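PDB 4PEV: membrane lipoprotein family protein from Aeropyrum pernix, which binds adenosine in the cleft between its two domains and probably serves as the solute-binding component of an ABC transporter for nucleosides. Local coordinates for residues A106-E111 and P131-Q136; I309-V312 and F317-G320. All coordinates share one frame; numbering follows the deposited sequence.

Contact 1. Residues A106-E111 and P131-Q136; sequences ASRSGE and PRYPEQ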
loop_
_atom_site.group_PDB
_atom_site.type_symbol
_atom_site.label_atom_id
_atom_site.label_comp_id
_atom_site.label_asym_id
_atom_site.label_seq_id
_atom_site.Cartn_x
_atom_site.Cartn_y
_atom_site.Cartn_z
ATOM N N ALA C 106 -1.901 25.727 -10.959
ATOM C CA ALA C 106 -0.504 25.327 -11.016
ATOM C C ALA C 106 -0.035 25.079 -12.453
ATOM O O ALA C 106 1.127 25.328 -12.793
ATOM C CB ALA C 106 -0.285 24.091 -10.161
ATOM N N SER C 107 -0.934 24.567 -13.286
ATOM C CA SER C 107 -0.638 24.349 -14.692
ATOM C C SER C 107 -0.540 25.706 -15.400
ATOM O O SER C 107 0.412 25.986 -16.136
ATOM C CB SER C 107 -1.745 23.504 -15.324
ATOM O OG SER C 107 -2.007 22.338 -14.554
ATOM N N ARG C 108 -1.544 26.536 -15.144
ATOM C CA ARG C 108 -1.579 27.946 -15.536
ATOM C C ARG C 108 -0.300 28.737 -15.187
ATOM O O ARG C 108 0.053 29.667 -15.899
ATOM C CB ARG C 108 -2.789 28.599 -14.835
ATOM C CG ARG C 108 -3.146 30.002 -15.275
ATOM C CD ARG C 108 -3.857 29.985 -16.612
ATOM N NE ARG C 108 -3.657 31.232 -17.351
ATOM C CZ ARG C 108 -4.121 31.458 -18.580
ATOM N NH1 ARG C 108 -4.827 30.519 -19.223
ATOM N NH2 ARG C 108 -3.884 32.626 -19.170
ATOM N N SER C 109 0.379 28.388 -14.096
ATOM C CA SER C 109 1.494 29.193 -13.591
ATOM C C SER C 109 2.789 29.088 -14.404
ATOM O O SER C 109 3.694 29.918 -14.259
ATOM C CB SER C 109 1.790 28.828 -12.134
ATOM O OG SER C 109 2.449 27.572 -12.016
ATOM N N GLY C 110 2.896 28.055 -15.225
ATOM C CA GLY C 110 4.115 27.812 -15.985
ATOM C C GLY C 110 5.386 27.597 -15.184
ATOM O O GLY C 110 6.460 27.608 -15.765
ATOM N N GLU C 111 5.274 27.372 -13.873
ATOM C CA GLU C 111 6.450 27.283 -12.974
ATOM C C GLU C 111 7.030 25.878 -12.856
ATOM O O GLU C 111 8.166 25.713 -12.392
ATOM C CB GLU C 111 6.105 27.700 -11.543
ATOM C CG GLU C 111 5.433 29.036 -11.328
ATOM C CD GLU C 111 5.178 29.277 -9.849
ATOM O OE1 GLU C 111 6.174 29.347 -9.100
ATOM O OE2 GLU C 111 4.001 29.387 -9.421
ATOM N N PRO C 131 -6.115 18.133 -20.835
ATOM C CA PRO C 131 -6.246 18.594 -22.231
ATOM C C PRO C 131 -6.200 20.125 -22.416
ATOM O O PRO C 131 -5.717 20.572 -23.445
ATOM C CB PRO C 131 -7.590 18.002 -22.680
ATOM C CG PRO C 131 -8.349 17.787 -21.418
ATOM C CD PRO C 131 -7.314 17.392 -20.403
ATOM N N ARG C 132 -6.670 20.908 -21.440
ATOM C CA ARG C 132 -6.473 22.378 -21.451
ATOM C C ARG C 132 -5.010 22.881 -21.441
ATOM O O ARG C 132 -4.769 24.004 -21.840
ATOM C CB ARG C 132 -7.146 23.038 -20.253
ATOM C CG ARG C 132 -8.636 22.834 -20.142
ATOM C CD ARG C 132 -9.177 23.741 -19.059
ATOM N NE ARG C 132 -10.090 23.024 -18.179
ATOM C CZ ARG C 132 -10.424 23.410 -16.945
ATOM N NH1 ARG C 132 -9.927 24.526 -16.416
ATOM N NH2 ARG C 132 -11.266 22.670 -16.223
ATOM N N TYR C 133 -4.050 22.104 -20.941
ATOM C CA TYR C 133 -2.635 22.549 -20.909
ATOM C C TYR C 133 -1.733 21.498 -21.528
ATOM O O TYR C 133 -0.963 20.855 -20.827
ATOM C CB TYR C 133 -2.179 22.829 -19.477
ATOM C CG TYR C 133 -3.052 23.812 -18.743
ATOM C CD1 TYR C 133 -2.824 25.166 -18.839
ATOM C CD2 TYR C 133 -4.097 23.380 -17.951
ATOM C CE1 TYR C 133 -3.617 26.074 -18.178
ATOM C CE2 TYR C 133 -4.899 24.277 -17.280
ATOM C CZ TYR C 133 -4.648 25.623 -17.399
ATOM O OH TYR C 133 -5.426 26.533 -16.745
ATOM N N PRO C 134 -1.815 21.318 -22.852
ATOM C CA PRO C 134 -1.197 20.122 -23.440
ATOM C C PRO C 134 0.336 20.099 -23.361
ATOM O O PRO C 134 0.940 19.039 -23.562
ATOM C CB PRO C 134 -1.673 20.145 -24.909
ATOM C CG PRO C 134 -2.657 21.260 -25.018
ATOM C CD PRO C 134 -2.423 22.187 -23.871
ATOM N N GLU C 135 0.943 21.253 -23.085
ATOM C CA GLU C 135 2.390 21.364 -22.958
ATOM C C GLU C 135 2.875 21.264 -21.498
ATOM O O GLU C 135 4.073 21.262 -21.230
ATOM C CB GLU C 135 2.851 22.668 -23.620
ATOM C CG GLU C 135 2.704 22.650 -25.144
ATOM C CD GLU C 135 3.171 23.945 -25.821
ATOM O OE1 GLU C 135 3.851 24.781 -25.171
ATOM O OE2 GLU C 135 2.854 24.131 -27.023
ATOM N N GLN C 136 1.935 21.169 -20.564
ATOM C CA GLN C 136 2.242 20.873 -19.168
ATOM C C GLN C 136 2.317 19.370 -19.016
ATOM O O GLN C 136 1.341 18.691 -19.341
ATOM C CB GLN C 136 1.134 21.411 -18.243
ATOM C CG GLN C 136 1.315 21.121 -16.765
ATOM C CD GLN C 136 2.633 21.654 -16.255
ATOM O OE1 GLN C 136 2.888 22.844 -16.350
ATOM N NE2 GLN C 136 3.486 20.774 -15.735
#
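S107 lies against one face of the Y133 ring where two neighbouring helices, 99-108 and 123-132, run out at the rim of a parallel alpha/beta domain. Each is the helix of a beta-alpha-beta unit, and strands 114-118 and 137-141, which follow them, are adjacent in the sheet. Here the end of helix 99-108 packs on the side chains of Y133 and Q136. No hydrogen bond joins the two segments.

CB of S107 sits 3.7 Å from the centroid of the Y133 ring and 17° off its normal, a CH-pi contact displaced toward the CD2 rim. The hydroxyl, set beside the backbone N and anti to the carbonyl carbon, is taken up by L103 O one turn back and by Y138 OH. S107 CB also meets CG of Q136 at 4.1 Å. A bend at chi2 of Q136 brings its amide round beside S107, and NE2 bonds to Y112 O, which ties the start of strand 137-141 to the chain entering strand 114-118.

R108 continues the cover over the same ring face through its backbone, N lying 3.7 Å from Y133 CE1. Its side chain crosses the tyrosine at about a right angle, guanidinium and ring planes 77° apart, and its aliphatic CD approaches the phenol oxygen. That oxygen has a weak hydrogen bond to D104, whose carboxylate also pairs with R132.

S109 folds back: its OG donates to A106 O at 2.7 Å, coming in at a C=O...O angle of 123° and tilted out of the carbonyl plane. G110 then leaves the helical backbone angles with a positive phi, and its N makes a weak hydrogen bond, 3.4 Å long, to S107 O.

Contact 2. Residues I309-V312 and F317-G320; sequences IKDV and FRGG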
loop_
_atom_site.group_PDB
_atom_site.type_symbol
_atom_site.label_atom_id
_atom_site.label_comp_id
_atom_site.label_asym_id
_atom_site.label_seq_id
_atom_site.Cartn_x
_atom_site.Cartn_y
_atom_site.Cartn_z
ATOM N N ILE C 309 10.379 11.916 -12.517
ATOM C CA ILE C 309 11.169 13.133 -12.430
ATOM C C ILE C 309 12.461 13.015 -13.225
ATOM O O ILE C 309 12.895 13.982 -13.862
ATOM C CB ILE C 309 11.507 13.465 -10.974
ATOM C CG1 ILE C 309 10.232 13.839 -10.236
ATOM C CG2 ILE C 309 12.483 14.626 -10.897
ATOM C CD1 ILE C 309 10.379 13.865 -8.737
ATOM N N LYS C 310 13.085 11.842 -13.171
ATOM C CA LYS C 310 14.317 11.597 -13.927
ATOM C C LYS C 310 14.036 11.685 -15.425
ATOM O O LYS C 310 14.685 12.443 -16.139
ATOM C CB LYS C 310 14.907 10.235 -13.585
ATOM C CG LYS C 310 16.371 10.124 -13.923
ATOM C CD LYS C 310 16.880 8.713 -13.717
ATOM C CE LYS C 310 18.402 8.683 -13.737
ATOM N NZ LYS C 310 18.883 7.325 -14.105
ATOM N N ASP C 311 13.038 10.938 -15.890
ATOM C CA ASP C 311 12.590 11.019 -17.282
ATOM C C ASP C 311 12.539 12.482 -17.744
ATOM O O ASP C 311 13.110 12.819 -18.772
ATOM C CB ASP C 311 11.219 10.343 -17.477
ATOM C CG ASP C 311 11.306 8.801 -17.584
ATOM O OD1 ASP C 311 12.363 8.204 -17.287
ATOM O OD2 ASP C 311 10.296 8.174 -17.975
ATOM N N VAL C 312 11.898 13.359 -16.978
ATOM C CA VAL C 312 11.821 14.768 -17.381
ATOM C C VAL C 312 13.197 15.413 -17.417
ATOM O O VAL C 312 13.504 16.144 -18.348
ATOM C CB VAL C 312 10.902 15.602 -16.474
ATOM C CG1 VAL C 312 11.011 17.088 -16.807
ATOM C CG2 VAL C 312 9.464 15.130 -16.621
ATOM N N PHE C 317 10.663 11.979 -21.216
ATOM C CA PHE C 317 9.286 11.839 -20.756
ATOM C C PHE C 317 8.420 11.428 -21.919
ATOM O O PHE C 317 8.646 11.868 -23.034
ATOM C CB PHE C 317 8.776 13.171 -20.222
ATOM C CG PHE C 317 7.343 13.143 -19.774
ATOM C CD1 PHE C 317 6.315 13.428 -20.667
ATOM C CD2 PHE C 317 7.018 12.850 -18.457
ATOM C CE1 PHE C 317 4.986 13.411 -20.253
ATOM C CE2 PHE C 317 5.700 12.837 -18.035
ATOM C CZ PHE C 317 4.682 13.117 -18.932
ATOM N N ARG C 318 7.416 10.601 -21.658
ATOM C CA ARG C 318 6.414 10.281 -22.670
ATOM C C ARG C 318 5.120 9.771 -22.028
ATOM O O ARG C 318 5.162 9.040 -21.050
ATOM C CB ARG C 318 6.974 9.281 -23.698
ATOM C CG ARG C 318 7.408 7.947 -23.113
ATOM C CD ARG C 318 8.498 7.267 -23.939
ATOM N NE ARG C 318 9.110 6.126 -23.236
ATOM C CZ ARG C 318 9.974 6.202 -22.205
ATOM N NH1 ARG C 318 10.364 7.376 -21.705
ATOM N NH2 ARG C 318 10.452 5.084 -21.658
ATOM N N GLY C 319 3.978 10.170 -22.593
ATOM C CA GLY C 319 2.669 9.825 -22.052
ATOM C C GLY C 319 2.365 8.336 -22.024
ATOM O O GLY C 319 2.997 7.566 -22.726
ATOM N N GLY C 320 1.406 7.936 -21.187
ATOM C CA GLY C 320 0.916 6.565 -21.163
ATOM C C GLY C 320 1.112 5.836 -19.852
ATOM O O GLY C 320 1.788 6.330 -18.952
#
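V312 and F317 lie side by side and point the same way, the valine methyl CG2 resting 3.8 Å from CD2 of the phenylalanine in a small apolar contact. With chi1 near 178°, the F317 ring lies opposite the backbone N and runs alongside the valine. In the polar pair, D311 and R318 meet at a slant, their carboxylate and guanidinium planes 32° apart, and OD2 stands 3.8 Å from NH1 in a long salt bridge. CG of R318 lies between its backbone N and carbonyl carbon, and the chain runs extended to NE before a turn at chi4 brings NH1 to the aspartate. OD1 of D311 pairs with R316, so each carboxylate oxygen has an arginine partner, that of R318 at long range, which may favour the charged form of this buried acid.

Here a helix meets the chain that leaves it: the backbones come closest at D311 and F317, 4.9 Å between CA atoms. Helix 301-313 is packed against the connection that leads into edge strand 320-324, where G320 pairs with V152 and S154 of strand 152-157. V312 and F317 rest on L114 and K137 of strands 114-118 and 137-141, while I309 and K310 face helix 69-84.

Contacts 1 and 2 belong to the same domain, on the same side of the chain's centre, and follow one another along the sequence. Their centres are 16 Å apart and their nearest atoms about 6 Å apart, so they do not touch. The sheet links them instead: strand 114-118 supports A106, S107 and Q136 of contact 1 through I115, and I309, V312 and F317 of contact 2 through L114. Neither contains a residue that binds adenosine. Contact 1 is 30 Å and contact 2 is 23 Å from the centre of the chain, measured from their own centres, and both are structural packing away from the nucleoside pocket.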